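Local atomic coordinates of deoxyribose-phosphate aldolase (Toxoplasma gondii, PDB entry 4EIV), a protein that belongs to the deoxyribose-phosphate aldolase family and folds as a closed barrel of eight parallel strands wrapped by helices. Residues 234-239 and 251-256. Numbering follows the deposited sequence.
Sequences IKIEVG and MQMIFE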
ATOM      1  N   ILE A 234       0.077 -13.713   4.508  0.50 24.13           N
ATOM      2  CA  ILE A 234      -0.820 -14.640   3.815  0.50 24.74           C
ATOM      3  C   ILE A 234      -0.592 -14.512   2.316  0.50 23.69           C
ATOM      4  O   ILE A 234      -0.486 -13.408   1.778  0.50 24.46           O
ATOM      5  CB  ILE A 234      -2.319 -14.419   4.132  0.50 25.49           C
ATOM      6  CG1 ILE A 234      -3.165 -15.544   3.534  0.50 25.98           C
ATOM      7  CG2 ILE A 234      -2.804 -13.118   3.562  0.50 26.82           C
ATOM      8  CD1 ILE A 234      -4.622 -15.441   3.887  0.50 27.65           C
ATOM      9  N   LYS A 235      -0.472 -15.665   1.670  1.00 22.86           N
ATOM     10  CA  LYS A 235      -0.365 -15.770   0.214  1.00 22.65           C
ATOM     11  C   LYS A 235      -1.599 -16.483  -0.320  1.00 22.34           C
ATOM     12  O   LYS A 235      -1.866 -17.639   0.059  1.00 22.41           O
ATOM     13  CB  LYS A 235       0.901 -16.508  -0.222  1.00 23.20           C
ATOM     14  CG  LYS A 235       0.991 -16.771  -1.703  1.00 22.84           C
ATOM     15  CD  LYS A 235       2.342 -17.224  -2.172  1.00 24.05           C
ATOM     16  CE  LYS A 235       2.326 -17.630  -3.631  1.00 25.04           C
ATOM     17  NZ  LYS A 235       3.690 -17.990  -4.130  1.00 27.91           N
ATOM     18  N   ILE A 236      -2.350 -15.792  -1.171  1.00 21.95           N
ATOM     19  CA  ILE A 236      -3.557 -16.302  -1.791  1.00 22.33           C
ATOM     20  C   ILE A 236      -3.152 -16.811  -3.167  1.00 21.85           C
ATOM     21  O   ILE A 236      -2.752 -16.033  -4.039  1.00 23.42           O
ATOM     22  CB  ILE A 236      -4.637 -15.220  -1.871  1.00 21.90           C
ATOM     23  CG1 ILE A 236      -4.984 -14.688  -0.471  1.00 22.76           C
ATOM     24  CG2 ILE A 236      -5.881 -15.753  -2.529  1.00 23.63           C
ATOM     25  CD1 ILE A 236      -6.044 -13.607  -0.415  1.00 24.12           C
ATOM     26  N   GLU A 237      -3.143 -18.136  -3.303  1.00 22.93           N
ATOM     27  CA  GLU A 237      -2.778 -18.808  -4.562  1.00 23.09           C
ATOM     28  C   GLU A 237      -4.074 -19.100  -5.308  1.00 23.49           C
ATOM     29  O   GLU A 237      -4.945 -19.805  -4.793  1.00 24.05           O
ATOM     30  CB  GLU A 237      -1.953 -20.064  -4.278  1.00 23.55           C
ATOM     31  CG  GLU A 237      -1.347 -20.750  -5.510  1.00 23.62           C
ATOM     32  CD  GLU A 237      -2.341 -21.544  -6.322  1.00 25.81           C
ATOM     33  OE1 GLU A 237      -2.308 -21.374  -7.551  1.00 27.06           O
ATOM     34  OE2 GLU A 237      -3.136 -22.324  -5.729  1.00 26.12           O
ATOM     35  N   VAL A 238      -4.230 -18.490  -6.482  1.00 24.67           N
ATOM     36  CA  VAL A 238      -5.501 -18.467  -7.194  1.00 25.67           C
ATOM     37  C   VAL A 238      -5.573 -19.337  -8.411  1.00 27.28           C
ATOM     38  O   VAL A 238      -6.570 -19.299  -9.139  1.00 29.96           O
ATOM     39  CB  VAL A 238      -5.898 -17.015  -7.570  1.00 24.16           C
ATOM     40  CG1 VAL A 238      -5.950 -16.133  -6.314  1.00 25.96           C
ATOM     41  CG2 VAL A 238      -4.957 -16.426  -8.595  1.00 25.45           C
ATOM     42  N   GLY A 239      -4.549 -20.119  -8.672  1.00 29.52           N
ATOM     43  CA  GLY A 239      -4.610 -21.021  -9.800  1.00 31.93           C
ATOM     44  C   GLY A 239      -4.582 -20.264 -11.105  1.00 33.59           C
ATOM     45  O   GLY A 239      -3.745 -19.369 -11.297  1.00 34.63           O
ATOM     46  N   MET A 251     -10.573  -7.086  -1.863  1.00 26.28           N
ATOM     47  CA  MET A 251     -11.644  -6.558  -1.027  1.00 26.97           C
ATOM     48  C   MET A 251     -11.860  -7.391   0.220  1.00 26.59           C
ATOM     49  O   MET A 251     -12.072  -6.840   1.312  1.00 27.63           O
ATOM     50  CB  MET A 251     -12.943  -6.448  -1.824  1.00 27.29           C
ATOM     51  CG  MET A 251     -12.863  -5.423  -2.935  1.00 31.55           C
ATOM     52  SD  MET A 251     -12.538  -3.735  -2.372  1.00 33.54           S
ATOM     53  CE  MET A 251     -14.165  -3.209  -1.813  1.00 33.24           C
ATOM     54  N   GLN A 252     -11.809  -8.717   0.078  1.00 26.12           N
ATOM     55  CA  GLN A 252     -11.918  -9.600   1.235  1.00 25.97           C
ATOM     56  C   GLN A 252     -10.802  -9.326   2.248  1.00 26.20           C
ATOM     57  O   GLN A 252     -11.061  -9.224   3.439  1.00 28.10           O
ATOM     58  CB  GLN A 252     -11.873 -11.073   0.809  1.00 25.30           C
ATOM     59  CG  GLN A 252     -11.975 -12.031   1.980  1.00 27.11           C
ATOM     60  CD  GLN A 252     -12.015 -13.499   1.603  1.00 26.26           C
ATOM     61  OE1 GLN A 252     -11.721 -13.874   0.474  1.00 27.38           O
ATOM     62  NE2 GLN A 252     -12.394 -14.341   2.562  1.00 26.04           N
ATOM     63  N   MET A 253      -9.572  -9.190   1.760  1.00 26.29           N
ATOM     64  CA  MET A 253      -8.451  -8.909   2.646  1.00 25.98           C
ATOM     65  C   MET A 253      -8.637  -7.578   3.388  1.00 27.44           C
ATOM     66  O   MET A 253      -8.410  -7.505   4.585  1.00 27.86           O
ATOM     67  CB  MET A 253      -7.155  -8.849   1.857  1.00 25.90           C
ATOM     68  CG  MET A 253      -6.608 -10.184   1.452  1.00 25.94           C
ATOM     69  SD  MET A 253      -5.964 -11.139   2.860  1.00 29.42           S
ATOM     70  CE  MET A 253      -4.576 -10.247   3.442  1.00 29.09           C
ATOM     71  N   ILE A 254      -9.039  -6.518   2.676  1.00 27.36           N
ATOM     72  CA  ILE A 254      -9.230  -5.220   3.354  1.00 28.48           C
ATOM     73  C   ILE A 254     -10.311  -5.305   4.429  1.00 29.62           C
ATOM     74  O   ILE A 254     -10.127  -4.844   5.566  1.00 29.74           O
ATOM     75  CB  ILE A 254      -9.576  -4.097   2.381  1.00 27.98           C
ATOM     76  CG1 ILE A 254      -8.412  -3.836   1.431  1.00 27.79           C
ATOM     77  CG2 ILE A 254      -9.971  -2.826   3.142  1.00 29.49           C
ATOM     78  CD1 ILE A 254      -8.776  -2.983   0.223  1.00 29.90           C
ATOM     79  N   PHE A 255     -11.436  -5.928   4.082  1.00 29.18           N
ATOM     80  CA  PHE A 255     -12.561  -6.020   5.002  1.00 31.47           C
ATOM     81  C   PHE A 255     -12.214  -6.864   6.230  1.00 31.77           C
ATOM     82  O   PHE A 255     -12.504  -6.467   7.355  1.00 33.81           O
ATOM     83  CB  PHE A 255     -13.800  -6.568   4.280  1.00 32.01           C
ATOM     84  CG  PHE A 255     -15.046  -6.516   5.109  1.00 34.41           C
ATOM     85  CD1 PHE A 255     -15.679  -5.304   5.346  1.00 35.53           C
ATOM     86  CD2 PHE A 255     -15.572  -7.669   5.674  1.00 35.28           C
ATOM     87  CE1 PHE A 255     -16.831  -5.242   6.121  1.00 37.73           C
ATOM     88  CE2 PHE A 255     -16.732  -7.615   6.459  1.00 39.00           C
ATOM     89  CZ  PHE A 255     -17.353  -6.399   6.675  1.00 39.29           C
ATOM     90  N   GLU A 256     -11.611  -8.033   6.013  1.00 31.02           N
ATOM     91  CA  GLU A 256     -11.326  -8.930   7.131  1.00 31.16           C
ATOM     92  C   GLU A 256     -10.055  -8.608   7.897  1.00 31.08           C
ATOM     93  O   GLU A 256     -10.034  -8.738   9.114  1.00 32.46           O
ATOM     94  CB  GLU A 256     -11.254 -10.380   6.673  1.00 31.19           C
ATOM     95  CG  GLU A 256     -12.525 -10.869   5.996  1.00 32.44           C
ATOM     96  CD  GLU A 256     -12.585 -12.384   5.930  1.00 35.48           C
ATOM     97  OE1 GLU A 256     -12.010 -13.033   6.831  1.00 37.17           O
ATOM     98  OE2 GLU A 256     -13.235 -12.916   5.006  1.00 37.09           O
TER
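Met-253 bends twice on its way to Ile-234 and Ile-236, at chi2 and again at chi3 (-66°). The two bends fold the thioether, so that CG, SD and CE all meet the isoleucine side chains of the strand. In Ile-236, CG1 is opposite the carbonyl carbon (chi1 -59°) and the chain is then extended, which carries CD1 out toward the helix. The contact is purely apolar. CD1 of Ile-236 meets Met-253 CG at 3.9 Å and lies 4.1 Å from Met-253 SD. The methyl CE turns to the other isoleucine and touches Ile-234 CG2 at 3.4 Å. This is tight for two carbons, but Ile-234 has two deposited conformers and the closeness is doubtful for that reason. The sulfur bridges the two, with Met-253 SD 3.8 Å from Ile-234 CG2. Both isoleucines pass alongside the methionine, running the opposite way. One helix residue thus covers two alternate strand residues, which point to the same side of the sheet. Between them, Lys-235 faces the barrel interior, where NZ forms salt bridges with Glu-31 and Glu-118. On the helix, Gln-252 NE2 donates a nearly straight bond to Glu-256 OE2 (3.0 Å, 166°), one turn on, and also bonds Met-196 O. The pairing belongs to the beta-alpha-beta unit of strand 233-237, helix 243-257 and strand 267-271, in the hydrophobic layer between strands and surrounding helices of a (beta/alpha)8, or TIM, barrel. Phe-267 of the next strand touches all three residues, and helix 196-210 packs Ile-202 on Ile-234 and Val-199 on Ile-236.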